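Local coordinates for protein quinoline 2-oxidoreductase large subunit (Pseudomonas putida, PDB 1T3Q) that hydroxylates quinoline at carbon 2 as part of a molybdenum hydroxylase, this subunit carrying the molybdenum and its pterin cytosine dinucleotide, at residues G378-A381 / R382-I386; Y610-D613 / A614-P617; A121-R124 / A125-E128. One frame throughout, in Å; residues are numbered along the deposited sequence.

In the fold
Along the chain the order is contact 3, contact 1, contact 2, each a local contact within one continuous stretch. Contact 3 starts helix 124-131, right after strand 115-121 of the hammerhead-family region. Contact 1 lies within helix 375-393, in the first molybdopterin cofactor-binding family region. Contact 2 runs from the last residues of helix 602-611 into the loop before strand 625-629, in the second such region. None touches another: the centres of contacts 1 and 2 are 63 Å apart, those of 2 and 3 60 Å, and those of 1 and 3 49 Å. Contact 1 is buried within the chain. Contact 2 meets the second copy of this subunit, and contact 3 meets the medium subunit.

Contact 1 of 3, residues G378-A381 / R382-I386; sequences GQIA and RETLI
Arg382 and Gln379 meet through their polar ends. Arg382 NH1 donates to Gln379 OE1 at 2.7 Å. The oxygen lies in the guanidinium plane, but the donor stands above the amide plane, and the two planes are 73° apart. Gln379 gets there because CG is anti to its backbone N (chi1 -176°) and the chain then bends at chi2. Water 1 donates to Gln379 OE1 and accepts from Arg382 NH2, so a second path joins the same two groups.

The charged interaction is a salt bridge between neighbours. Arg382 grips Glu383 OE1 side-on with NE and NH1, the NH1 contact being 3.0 Å. The NE bond uses the anti lone pair of that oxygen. Glu383 OE2 forms a salt bridge with Arg401, and Val462 N donates to the same oxygen. The Gln379 amide runs alongside the Glu383 carboxylate, the planes only 15° apart, with Gln379 NE2 3.3 Å from Glu383 CG. Val462 O and Ser461 OG take up Gln379 NE2.

All of this sits along helix 375-393, which packs among strands 185-193 and 298-306 and helix 744-761. Regular i to i+4 bonds hold the helix here: Arg382 N reaches Gly378 O at 2.8 Å, Glu383 N reaches Gln379 O, and Leu385 N reaches Ala381 O.

Ile380 O has two donors, both from Thr384. Thr384 N lies 3.0 Å from Ile380 O and Thr384 OG1 2.8 Å from it, and they come from opposite faces of the carbonyl plane. This ties the buried hydroxyl back to the helix.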
loop_
_atom_site.group_PDB
_atom_site.type_symbol
_atom_site.label_atom_id
_atom_site.label_comp_id
_atom_site.label_asym_id
_atom_site.label_seq_id
_atom_site.Cartn_x
_atom_site.Cartn_y
_atom_site.Cartn_z
ATOM N N GLY B 378 -23.374 -21.456 -31.513
ATOM C CA GLY B 378 -24.606 -22.204 -31.730
ATOM C C GLY B 378 -25.824 -21.304 -31.829
ATOM O O GLY B 378 -26.765 -21.601 -32.560
ATOM N N GLN B 379 -25.814 -20.209 -31.079
ATOM C CA GLN B 379 -26.920 -19.255 -31.109
ATOM C C GLN B 379 -27.003 -18.687 -32.526
ATOM O O GLN B 379 -28.083 -18.604 -33.109
ATOM C CB GLN B 379 -26.671 -18.133 -30.093
ATOM C CG GLN B 379 -27.807 -17.104 -29.960
ATOM C CD GLN B 379 -29.038 -17.654 -29.258
ATOM O OE1 GLN B 379 -28.957 -18.622 -28.497
ATOM N NE2 GLN B 379 -30.183 -17.020 -29.488
ATOM N N ILE B 380 -25.856 -18.297 -33.081
ATOM C CA ILE B 380 -25.810 -17.766 -34.441
ATOM C C ILE B 380 -26.376 -18.781 -35.435
ATOM O O ILE B 380 -27.254 -18.468 -36.236
ATOM C CB ILE B 380 -24.352 -17.432 -34.880
ATOM C CG1 ILE B 380 -23.850 -16.191 -34.141
ATOM C CG2 ILE B 380 -24.294 -17.204 -36.395
ATOM C CD1 ILE B 380 -22.374 -15.907 -34.363
ATOM N N ALA B 381 -25.858 -20.003 -35.373
ATOM C CA ALA B 381 -26.282 -21.065 -36.276
ATOM C C ALA B 381 -27.768 -21.410 -36.185
ATOM O O ALA B 381 -28.461 -21.451 -37.202
ATOM C CB ALA B 381 -25.439 -22.316 -36.023
ATOM N N ARG B 382 -28.258 -21.649 -34.973
ATOM C CA ARG B 382 -29.663 -22.017 -34.793
ATOM C C ARG B 382 -30.630 -20.897 -35.171
ATOM O O ARG B 382 -31.576 -21.121 -35.917
ATOM C CB ARG B 382 -29.930 -22.441 -33.345
ATOM C CG ARG B 382 -31.294 -23.102 -33.143
ATOM C CD ARG B 382 -31.671 -23.162 -31.674
ATOM N NE ARG B 382 -31.618 -21.834 -31.077
ATOM C CZ ARG B 382 -30.693 -21.439 -30.211
ATOM N NH1 ARG B 382 -30.721 -20.203 -29.735
ATOM N NH2 ARG B 382 -29.757 -22.286 -29.801
ATOM N N GLU B 383 -30.398 -19.693 -34.656
ATOM C CA GLU B 383 -31.292 -18.585 -34.964
ATOM C C GLU B 383 -31.305 -18.274 -36.455
ATOM O O GLU B 383 -32.342 -17.912 -37.007
ATOM C CB GLU B 383 -30.906 -17.343 -34.158
ATOM C CG GLU B 383 -31.045 -17.519 -32.640
ATOM C CD GLU B 383 -32.470 -17.862 -32.208
ATOM O OE1 GLU B 383 -32.695 -18.980 -31.689
ATOM O OE2 GLU B 383 -33.369 -17.013 -32.388
ATOM N N THR B 384 -30.159 -18.421 -37.111
ATOM C CA THR B 384 -30.081 -18.167 -38.543
ATOM C C THR B 384 -30.878 -19.223 -39.312
ATOM O O THR B 384 -31.561 -18.910 -40.285
ATOM C CB THR B 384 -28.612 -18.158 -39.031
ATOM O OG1 THR B 384 -27.937 -17.019 -38.479
ATOM C CG2 THR B 384 -28.544 -18.083 -40.552
ATOM N N LEU B 385 -30.794 -20.473 -38.871
ATOM C CA LEU B 385 -31.530 -21.552 -39.527
ATOM C C LEU B 385 -33.025 -21.423 -39.251
ATOM O O LEU B 385 -33.851 -21.733 -40.106
ATOM C CB LEU B 385 -31.024 -22.912 -39.041
ATOM C CG LEU B 385 -29.615 -23.290 -39.506
ATOM C CD1 LEU B 385 -29.236 -24.660 -38.946
ATOM C CD2 LEU B 385 -29.570 -23.315 -41.025
ATOM N N ILE B 386 -33.370 -20.962 -38.054
ATOM C CA ILE B 386 -34.770 -20.779 -37.691
ATOM C C ILE B 386 -35.405 -19.725 -38.603
ATOM O O ILE B 386 -36.534 -19.898 -39.075
ATOM C CB ILE B 386 -34.903 -20.361 -36.210
ATOM C CG1 ILE B 386 -34.567 -21.561 -35.315
ATOM C CG2 ILE B 386 -36.304 -19.827 -35.931
ATOM C CD1 ILE B 386 -34.622 -21.273 -33.823
HETATM O O HOH W 1 -27.393 -21.208 -27.992
#

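Contact 2 of 3, residues Y610-D613 / A614-P617; sequences YFAD and ATHP
Ala612 O takes two hydrogen bonds from Thr615. Thr615 OG1 comes in the carbonyl plane at 2.8 Å from Ala612 O. Thr615 N, 2.9 Å from the same oxygen, stands above that plane. The hydroxyl can reach back because it sits between its own backbone N and carbonyl carbon (chi1 69°). Thr615 CG2 then touches Ala612 CB. His616 N makes a weak bond to Asp613 O at 3.3 Å.

These bonds span three residues and shape a short 3-10 turn, which follows helix 602-611 and leads into the loop before strand 625-629. Thr615 and Pro617 rest on helix 549-576.

A CH-pi contact lies across the turn. Asp613 CA lies 4.0 Å from the centroid of the His616 ring, nearly straight over one face. Phe620 meets His616 edge-to-face.

Water 2 lies between two carbonyls, 3.0 Å from Asp613 O and 2.7 Å from His616 O.

The carboxylate of Asp613 pairs with charges of the second copy of this subunit: OD2 forms a salt bridge with Lys3 of the second subunit, and OD1 one with Arg472 of the second subunit.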
loop_
_atom_site.group_PDB
_atom_site.type_symbol
_atom_site.label_atom_id
_atom_site.label_comp_id
_atom_site.label_asym_id
_atom_site.label_seq_id
_atom_site.Cartn_x
_atom_site.Cartn_y
_atom_site.Cartn_z
ATOM N N TYR B 610 -22.377 -3.169 20.597
ATOM C CA TYR B 610 -20.942 -3.015 20.795
ATOM C C TYR B 610 -20.530 -2.593 22.192
ATOM O O TYR B 610 -19.643 -3.198 22.796
ATOM C CB TYR B 610 -20.365 -1.973 19.828
ATOM C CG TYR B 610 -19.982 -2.506 18.468
ATOM C CD1 TYR B 610 -20.894 -2.517 17.414
ATOM C CD2 TYR B 610 -18.702 -3.018 18.241
ATOM C CE1 TYR B 610 -20.540 -3.027 16.168
ATOM C CE2 TYR B 610 -18.341 -3.530 17.008
ATOM C CZ TYR B 610 -19.260 -3.534 15.976
ATOM O OH TYR B 610 -18.904 -4.053 14.759
ATOM N N PHE B 611 -21.195 -1.563 22.704
ATOM C CA PHE B 611 -20.815 -0.968 23.976
ATOM C C PHE B 611 -21.768 -0.948 25.167
ATOM O O PHE B 611 -21.506 -0.224 26.121
ATOM C CB PHE B 611 -20.368 0.471 23.695
ATOM C CG PHE B 611 -19.464 0.604 22.497
ATOM C CD1 PHE B 611 -19.827 1.409 21.422
ATOM C CD2 PHE B 611 -18.243 -0.067 22.449
ATOM C CE1 PHE B 611 -18.984 1.547 20.314
ATOM C CE2 PHE B 611 -17.395 0.064 21.348
ATOM C CZ PHE B 611 -17.768 0.873 20.279
ATOM N N ALA B 612 -22.855 -1.713 25.135
ATOM C CA ALA B 612 -23.782 -1.716 26.269
ATOM C C ALA B 612 -24.133 -3.139 26.692
ATOM O O ALA B 612 -25.253 -3.608 26.504
ATOM C CB ALA B 612 -25.045 -0.935 25.923
ATOM N N ASP B 613 -23.136 -3.801 27.264
ATOM C CA ASP B 613 -23.200 -5.171 27.761
ATOM C C ASP B 613 -24.488 -5.520 28.522
ATOM O O ASP B 613 -25.027 -6.620 28.386
ATOM C CB ASP B 613 -21.974 -5.378 28.659
ATOM C CG ASP B 613 -21.931 -6.734 29.302
ATOM O OD1 ASP B 613 -22.772 -7.003 30.181
ATOM O OD2 ASP B 613 -21.045 -7.529 28.932
ATOM N N ALA B 614 -24.972 -4.581 29.323
ATOM C CA ALA B 614 -26.172 -4.796 30.123
ATOM C C ALA B 614 -27.461 -4.961 29.320
ATOM O O ALA B 614 -28.434 -5.519 29.825
ATOM C CB ALA B 614 -26.331 -3.659 31.123
ATOM N N THR B 615 -27.472 -4.487 28.077
ATOM C CA THR B 615 -28.668 -4.580 27.240
ATOM C C THR B 615 -28.780 -5.887 26.453
ATOM O O THR B 615 -29.802 -6.144 25.819
ATOM C CB THR B 615 -28.731 -3.415 26.218
ATOM O OG1 THR B 615 -27.700 -3.580 25.240
ATOM C CG2 THR B 615 -28.540 -2.074 26.913
ATOM N N HIS B 616 -27.737 -6.710 26.495
ATOM C CA HIS B 616 -27.722 -7.969 25.757
ATOM C C HIS B 616 -28.596 -9.059 26.368
ATOM O O HIS B 616 -28.590 -9.261 27.579
ATOM C CB HIS B 616 -26.293 -8.514 25.664
ATOM C CG HIS B 616 -25.335 -7.603 24.961
ATOM N ND1 HIS B 616 -25.682 -6.339 24.529
ATOM C CD2 HIS B 616 -24.036 -7.773 24.620
ATOM C CE1 HIS B 616 -24.636 -5.772 23.953
ATOM N NE2 HIS B 616 -23.625 -6.622 23.995
ATOM N N PRO B 617 -29.360 -9.779 25.531
ATOM C CA PRO B 617 -30.217 -10.854 26.039
ATOM C C PRO B 617 -29.342 -12.072 26.362
ATOM O O PRO B 617 -28.215 -12.183 25.873
ATOM C CB PRO B 617 -31.172 -11.111 24.876
ATOM C CG PRO B 617 -30.313 -10.818 23.679
ATOM C CD PRO B 617 -29.612 -9.542 24.098
HETATM O O HOH W 2 -26.974 -8.501 29.598
#

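Contact 3 of 3, residues A121-R124 / A125-E128; sequences ASSR and AIAE
Arg124 and Glu128 form a salt bridge one turn apart, at the capped start of helix 124-131. Ser123 is the N-cap, in the link from strand 115-121 to this helix. Arg124 NE donates to Glu128 OE1 at 2.9 Å, nearly straight at 168°. The oxygen lies in the guanidinium plane, yet the donor meets it from above the carboxylate plane. Arg124 NH2 adds a weak bond to Glu128 OE1. The chain of Arg124 leaves with CG anti to its backbone N and folds at chi2 (67°), which brings NE over the next turn. NH2 also forms a salt bridge with Glu287, while the Glu128 carboxylate accepts from Met1 N and Lys2 N of the medium subunit. With an alanine in place of Arg124, Glu287 would probably be left without this mate, and the Glu128 carboxylate would be less firmly fixed at the subunit interface.

Ile126 packs back along the link. Its CG2 lies 3.9 Å from Ala121 CB, and its CD1 comes 3.3 Å from Ser122 OG. The backbone of Ile126 is held too: Ile126 N donates to Ser123 OG at 3.0 Å, while CG1 of Ile126 lies 3.3 Å from that same hydroxyl oxygen.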
loop_
_atom_site.group_PDB
_atom_site.type_symbol
_atom_site.label_atom_id
_atom_site.label_comp_id
_atom_site.label_asym_id
_atom_site.label_seq_id
_atom_site.Cartn_x
_atom_site.Cartn_y
_atom_site.Cartn_z
ATOM N N ALA B 121 14.921 -6.152 -16.294
ATOM C CA ALA B 121 15.884 -5.059 -16.326
ATOM C C ALA B 121 15.356 -3.801 -15.632
ATOM O O ALA B 121 14.215 -3.761 -15.176
ATOM C CB ALA B 121 16.260 -4.747 -17.777
ATOM N N SER B 122 16.204 -2.778 -15.567
ATOM C CA SER B 122 15.869 -1.514 -14.911
ATOM C C SER B 122 14.691 -0.779 -15.538
ATOM O O SER B 122 14.047 0.041 -14.883
ATOM C CB SER B 122 17.096 -0.600 -14.907
ATOM O OG SER B 122 17.525 -0.359 -16.233
ATOM N N SER B 123 14.418 -1.061 -16.807
ATOM C CA SER B 123 13.298 -0.437 -17.505
ATOM C C SER B 123 12.782 -1.409 -18.546
ATOM O O SER B 123 13.496 -2.326 -18.952
ATOM C CB SER B 123 13.732 0.858 -18.200
ATOM O OG SER B 123 14.401 0.578 -19.418
ATOM N N ARG B 124 11.538 -1.216 -18.971
ATOM C CA ARG B 124 10.946 -2.078 -19.983
ATOM C C ARG B 124 11.708 -1.937 -21.305
ATOM O O ARG B 124 11.932 -2.920 -22.010
ATOM C CB ARG B 124 9.468 -1.710 -20.175
ATOM C CG ARG B 124 8.805 -2.323 -21.392
ATOM C CD ARG B 124 8.673 -3.836 -21.304
ATOM N NE ARG B 124 7.996 -4.336 -22.496
ATOM C CZ ARG B 124 7.013 -5.232 -22.490
ATOM N NH1 ARG B 124 6.582 -5.747 -21.349
ATOM N NH2 ARG B 124 6.445 -5.594 -23.631
ATOM N N ALA B 125 12.117 -0.714 -21.632
ATOM C CA ALA B 125 12.844 -0.474 -22.875
ATOM C C ALA B 125 14.165 -1.239 -22.908
ATOM O O ALA B 125 14.520 -1.832 -23.930
ATOM C CB ALA B 125 13.105 1.016 -23.055
ATOM N N ILE B 126 14.889 -1.223 -21.795
ATOM C CA ILE B 126 16.169 -1.920 -21.713
ATOM C C ILE B 126 15.962 -3.432 -21.725
ATOM O O ILE B 126 16.773 -4.168 -22.289
ATOM C CB ILE B 126 16.953 -1.504 -20.447
ATOM C CG1 ILE B 126 17.385 -0.038 -20.577
ATOM C CG2 ILE B 126 18.185 -2.400 -20.261
ATOM C CD1 ILE B 126 18.137 0.498 -19.369
ATOM N N ALA B 127 14.876 -3.901 -21.116
ATOM C CA ALA B 127 14.602 -5.334 -21.104
ATOM C C ALA B 127 14.377 -5.772 -22.541
ATOM O O ALA B 127 14.798 -6.860 -22.944
ATOM C CB ALA B 127 13.370 -5.639 -20.257
ATOM N N GLU B 128 13.700 -4.924 -23.314
ATOM C CA GLU B 128 13.442 -5.232 -24.715
ATOM C C GLU B 128 14.748 -5.179 -25.501
ATOM O O GLU B 128 14.974 -6.009 -26.382
ATOM C CB GLU B 128 12.423 -4.254 -25.311
ATOM C CG GLU B 128 10.990 -4.493 -24.831
ATOM C CD GLU B 128 9.993 -3.514 -25.435
ATOM O OE1 GLU B 128 8.775 -3.676 -25.196
ATOM O OE2 GLU B 128 10.422 -2.582 -26.146
#